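Local atomic coordinates of beta-glucosidase (Chaetomella raphigera, PDB entry 6JXG), a protein that probably hydrolyses terminal, non-reducing beta-D-glucosyl residues, releasing beta-D-glucose during cellulose breakdown, as a secreted glycoside hydrolase of family 3. Residues F72-I84 with R122-N134. Residues are numbered along the deposited sequence; the frame is centred on the assembly and turned at random.
Sequences FPTGIQTASTWDI and RNWEGFSPDPYLN
Ile-76 N, in the first turn of helix 75-79, donates to Trp-124 O at 2.9 Å, the one direct hydrogen bond between the segments, bent to 145° at the hydrogen. Packing is tightest here: Gly-75 lies 4.7 Å CA to CA from Glu-125, and the absence of a CB on Gly-75 lets the carbonyls of Glu-125 and Gly-126 come this close. Beside the bond, Ile-76 CG2 rests 3.8 Å from Trp-124 CB; CG1, anti to the backbone N (chi1 -165°), sends CD1 the other way, to the backbone of Ser-128. Thr-74 crosses Trp-124 at about a right angle, its CG2 methyl 3.6 Å from ring atom CE3, while OG1 accepts from Gln-77 N as N-cap and also bonds to Val-506 O. A valine here would probably leave Gln-77 N without its cap and Val-506 O without this partner. The edge of the Phe-127 ring meets Gly-75 O, with CD1 3.3 Å away. At this tight end a single water accepts from Gly-75 N and donates to Glu-125 O. Toward Leu-133 the fit is looser, with apolar contacts only: its CD2 sits over one face of the Trp-82 six-membered ring, 4.1 Å from its centroid, and only grazes Ala-79 CB. Phe-653 of strand 649-658 meets Trp-82 edge-to-face and also touches Leu-133, so the fibronectin-like region adjoins this end. Within the family 3 N-terminal domain, the chemistry implies a buried join: one water, Trp-124 O and the Thr-74 hydroxyl take up the N-H groups of Gly-75, Ile-76 and Gln-77, and apolar side chains make up much of the rest.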
# COMPACT_ATOMS: atom_id res chain seq x y z
N PHE A 72 3.26 12.43 -0.14
CA PHE A 72 3.50 11.54 -1.22
C PHE A 72 2.20 10.89 -1.67
O PHE A 72 1.21 10.90 -0.95
CB PHE A 72 4.48 10.44 -0.83
CG PHE A 72 5.90 10.92 -0.50
CD1 PHE A 72 6.84 11.14 -1.48
CD2 PHE A 72 6.24 11.22 0.80
CE1 PHE A 72 8.11 11.60 -1.13
CE2 PHE A 72 7.51 11.65 1.14
CZ PHE A 72 8.43 11.86 0.14
N PRO A 73 2.17 10.32 -2.88
CA PRO A 73 1.04 9.50 -3.31
C PRO A 73 0.78 8.34 -2.36
O PRO A 73 1.69 7.85 -1.63
CB PRO A 73 1.50 8.96 -4.66
CG PRO A 73 2.47 9.95 -5.17
CD PRO A 73 3.15 10.54 -3.95
N THR A 74 -0.45 7.92 -2.35
CA THR A 74 -0.92 6.77 -1.54
C THR A 74 -0.22 5.50 -1.94
O THR A 74 0.30 5.36 -3.06
CB THR A 74 -2.42 6.57 -1.70
OG1 THR A 74 -2.71 6.31 -3.06
CG2 THR A 74 -3.18 7.83 -1.25
N GLY A 75 -0.22 4.54 -1.03
CA GLY A 75 0.28 3.21 -1.32
C GLY A 75 -0.30 2.64 -2.60
O GLY A 75 0.41 2.08 -3.41
N ILE A 76 -1.60 2.77 -2.78
CA ILE A 76 -2.26 2.05 -3.87
C ILE A 76 -1.91 2.71 -5.18
O ILE A 76 -1.80 1.98 -6.20
CB ILE A 76 -3.80 1.91 -3.64
CG1 ILE A 76 -4.42 0.85 -4.57
CG2 ILE A 76 -4.52 3.25 -3.81
CD1 ILE A 76 -3.88 -0.55 -4.38
N GLN A 77 -1.76 4.04 -5.17
CA GLN A 77 -1.24 4.80 -6.36
C GLN A 77 0.16 4.38 -6.70
O GLN A 77 0.50 4.21 -7.89
CB GLN A 77 -1.27 6.32 -6.15
CG GLN A 77 -0.82 7.14 -7.41
CD GLN A 77 -1.98 7.15 -8.36
OE1 GLN A 77 -3.04 6.75 -7.94
NE2 GLN A 77 -1.83 7.70 -9.58
N THR A 78 0.97 4.19 -5.66
CA THR A 78 2.36 3.71 -5.81
C THR A 78 2.39 2.29 -6.45
O THR A 78 3.16 2.04 -7.39
CB THR A 78 3.05 3.80 -4.44
OG1 THR A 78 3.04 5.15 -4.03
CG2 THR A 78 4.43 3.28 -4.47
N ALA A 79 1.54 1.40 -5.96
CA ALA A 79 1.42 0.04 -6.56
C ALA A 79 0.98 0.11 -7.98
O ALA A 79 1.51 -0.65 -8.81
CB ALA A 79 0.53 -0.88 -5.78
N SER A 80 0.08 1.05 -8.30
CA SER A 80 -0.46 1.21 -9.64
C SER A 80 0.54 1.58 -10.72
O SER A 80 0.25 1.46 -11.93
CB SER A 80 -1.64 2.20 -9.69
OG SER A 80 -2.70 1.81 -8.78
N THR A 81 1.74 2.05 -10.29
CA THR A 81 2.82 2.29 -11.24
C THR A 81 3.47 1.06 -11.72
O THR A 81 4.14 1.14 -12.76
CB THR A 81 3.97 3.13 -10.62
OG1 THR A 81 4.67 2.29 -9.65
CG2 THR A 81 3.38 4.39 -10.01
N TRP A 82 3.36 -0.03 -10.94
CA TRP A 82 4.02 -1.30 -11.18
C TRP A 82 5.55 -1.08 -11.46
O TRP A 82 6.15 -1.80 -12.28
CB TRP A 82 3.40 -2.06 -12.35
CG TRP A 82 2.03 -2.52 -12.11
CD1 TRP A 82 0.92 -1.73 -11.96
CD2 TRP A 82 1.56 -3.88 -12.09
NE1 TRP A 82 -0.20 -2.52 -11.75
CE2 TRP A 82 0.14 -3.84 -11.83
CE3 TRP A 82 2.17 -5.13 -12.22
CZ2 TRP A 82 -0.64 -4.97 -11.73
CZ3 TRP A 82 1.36 -6.27 -12.14
CH2 TRP A 82 -0.03 -6.17 -11.89
N ASP A 83 6.11 -0.03 -10.84
CA ASP A 83 7.49 0.44 -11.17
C ASP A 83 8.37 0.35 -9.92
O ASP A 83 8.30 1.20 -9.09
CB ASP A 83 7.44 1.84 -11.76
CG ASP A 83 8.81 2.31 -12.24
OD1 ASP A 83 9.80 1.70 -11.78
OD2 ASP A 83 8.84 3.17 -13.12
N ILE A 84 9.12 -0.76 -9.75
CA ILE A 84 9.88 -0.90 -8.51
C ILE A 84 10.88 0.21 -8.20
O ILE A 84 11.22 0.42 -7.05
CB ILE A 84 10.61 -2.27 -8.41
CG1 ILE A 84 11.58 -2.47 -9.56
CG2 ILE A 84 9.57 -3.33 -8.23
CD1 ILE A 84 12.32 -3.80 -9.61
N ARG A 122 -9.37 1.38 4.40
CA ARG A 122 -7.95 1.73 4.41
C ARG A 122 -7.13 1.09 3.28
O ARG A 122 -5.90 1.16 3.26
CB ARG A 122 -7.36 1.33 5.74
CG ARG A 122 -7.96 2.12 6.89
CD ARG A 122 -7.33 1.66 8.20
NE ARG A 122 -5.99 2.30 8.33
CZ ARG A 122 -5.21 2.23 9.41
NH1 ARG A 122 -5.59 1.51 10.45
NH2 ARG A 122 -4.05 2.88 9.44
N ASN A 123 -7.81 0.53 2.31
CA ASN A 123 -7.09 -0.27 1.29
C ASN A 123 -6.14 0.56 0.44
O ASN A 123 -5.09 0.11 0.08
CB ASN A 123 -8.08 -1.04 0.38
CG ASN A 123 -8.90 -2.04 1.13
OD1 ASN A 123 -8.59 -2.40 2.24
ND2 ASN A 123 -9.93 -2.58 0.47
N TRP A 124 -6.51 1.78 0.19
CA TRP A 124 -5.63 2.81 -0.42
C TRP A 124 -4.28 3.06 0.22
O TRP A 124 -3.30 3.43 -0.49
CB TRP A 124 -6.38 4.15 -0.57
CG TRP A 124 -6.84 4.73 0.69
CD1 TRP A 124 -8.00 4.45 1.34
CD2 TRP A 124 -6.07 5.58 1.56
NE1 TRP A 124 -8.05 5.18 2.53
CE2 TRP A 124 -6.86 5.87 2.68
CE3 TRP A 124 -4.81 6.18 1.46
CZ2 TRP A 124 -6.43 6.74 3.73
CZ3 TRP A 124 -4.35 7.04 2.52
CH2 TRP A 124 -5.16 7.31 3.63
N GLU A 125 -4.16 2.77 1.52
CA GLU A 125 -2.87 2.88 2.18
C GLU A 125 -1.90 1.76 1.80
O GLU A 125 -0.66 1.91 1.94
CB GLU A 125 -3.04 2.80 3.71
CG GLU A 125 -3.94 3.83 4.38
CD GLU A 125 -3.61 4.05 5.84
OE1 GLU A 125 -2.42 4.35 6.19
OE2 GLU A 125 -4.54 3.97 6.68
N GLY A 126 -2.48 0.65 1.35
CA GLY A 126 -1.76 -0.56 1.05
C GLY A 126 -1.31 -0.71 -0.40
O GLY A 126 -1.23 0.24 -1.13
N PHE A 127 -0.98 -1.97 -0.76
CA PHE A 127 -0.25 -2.31 -1.96
C PHE A 127 -0.93 -3.42 -2.78
O PHE A 127 -0.27 -4.24 -3.44
CB PHE A 127 1.18 -2.74 -1.61
CG PHE A 127 2.08 -1.62 -1.18
CD1 PHE A 127 2.10 -0.36 -1.87
CD2 PHE A 127 3.03 -1.85 -0.19
CE1 PHE A 127 3.01 0.62 -1.51
CE2 PHE A 127 3.94 -0.84 0.17
CZ PHE A 127 3.93 0.36 -0.46
N SER A 128 -2.24 -3.46 -2.69
CA SER A 128 -3.13 -4.34 -3.52
C SER A 128 -3.49 -5.68 -2.92
O SER A 128 -2.75 -6.24 -2.12
CB SER A 128 -2.61 -4.54 -4.94
OG SER A 128 -1.83 -5.68 -5.07
N PRO A 129 -4.62 -6.26 -3.37
CA PRO A 129 -5.01 -7.60 -2.97
C PRO A 129 -4.30 -8.73 -3.73
O PRO A 129 -4.62 -9.91 -3.51
CB PRO A 129 -6.53 -7.64 -3.27
CG PRO A 129 -6.70 -6.71 -4.38
CD PRO A 129 -5.73 -5.57 -4.07
N ASP A 130 -3.27 -8.40 -4.51
CA ASP A 130 -2.35 -9.39 -5.04
C ASP A 130 -1.10 -9.52 -4.18
O ASP A 130 -0.35 -8.56 -3.99
CB ASP A 130 -1.89 -9.05 -6.45
CG ASP A 130 -1.02 -10.15 -7.00
OD1 ASP A 130 -1.63 -11.19 -7.40
OD2 ASP A 130 0.23 -10.00 -6.97
N PRO A 131 -0.85 -10.71 -3.62
CA PRO A 131 0.21 -10.77 -2.65
C PRO A 131 1.59 -10.56 -3.26
O PRO A 131 2.51 -10.10 -2.54
CB PRO A 131 0.08 -12.20 -2.07
CG PRO A 131 -0.64 -13.00 -3.11
CD PRO A 131 -1.61 -11.95 -3.69
N TYR A 132 1.81 -10.95 -4.54
CA TYR A 132 3.13 -10.82 -5.16
C TYR A 132 3.46 -9.33 -5.35
O TYR A 132 4.58 -8.86 -5.00
CB TYR A 132 3.18 -11.57 -6.50
CG TYR A 132 4.52 -11.52 -7.12
CD1 TYR A 132 5.50 -12.41 -6.75
CD2 TYR A 132 4.86 -10.54 -8.03
CE1 TYR A 132 6.79 -12.36 -7.35
CE2 TYR A 132 6.10 -10.45 -8.55
CZ TYR A 132 7.07 -11.37 -8.22
OH TYR A 132 8.35 -11.21 -8.85
N LEU A 133 2.54 -8.61 -5.99
CA LEU A 133 2.72 -7.16 -6.19
C LEU A 133 2.91 -6.46 -4.88
O LEU A 133 3.78 -5.57 -4.70
CB LEU A 133 1.53 -6.55 -6.93
CG LEU A 133 1.51 -5.03 -7.21
CD1 LEU A 133 2.72 -4.66 -8.01
CD2 LEU A 133 0.25 -4.65 -7.94
N ASN A 134 2.02 -6.79 -3.95
CA ASN A 134 2.07 -6.24 -2.59
C ASN A 134 3.44 -6.44 -1.93
O ASN A 134 4.12 -5.49 -1.50
CB ASN A 134 0.92 -6.82 -1.78
CG ASN A 134 0.65 -6.07 -0.49
OD1 ASN A 134 1.55 -5.82 0.30
ND2 ASN A 134 -0.62 -5.67 -0.31
O HOH W 1 -0.10 4.83 1.77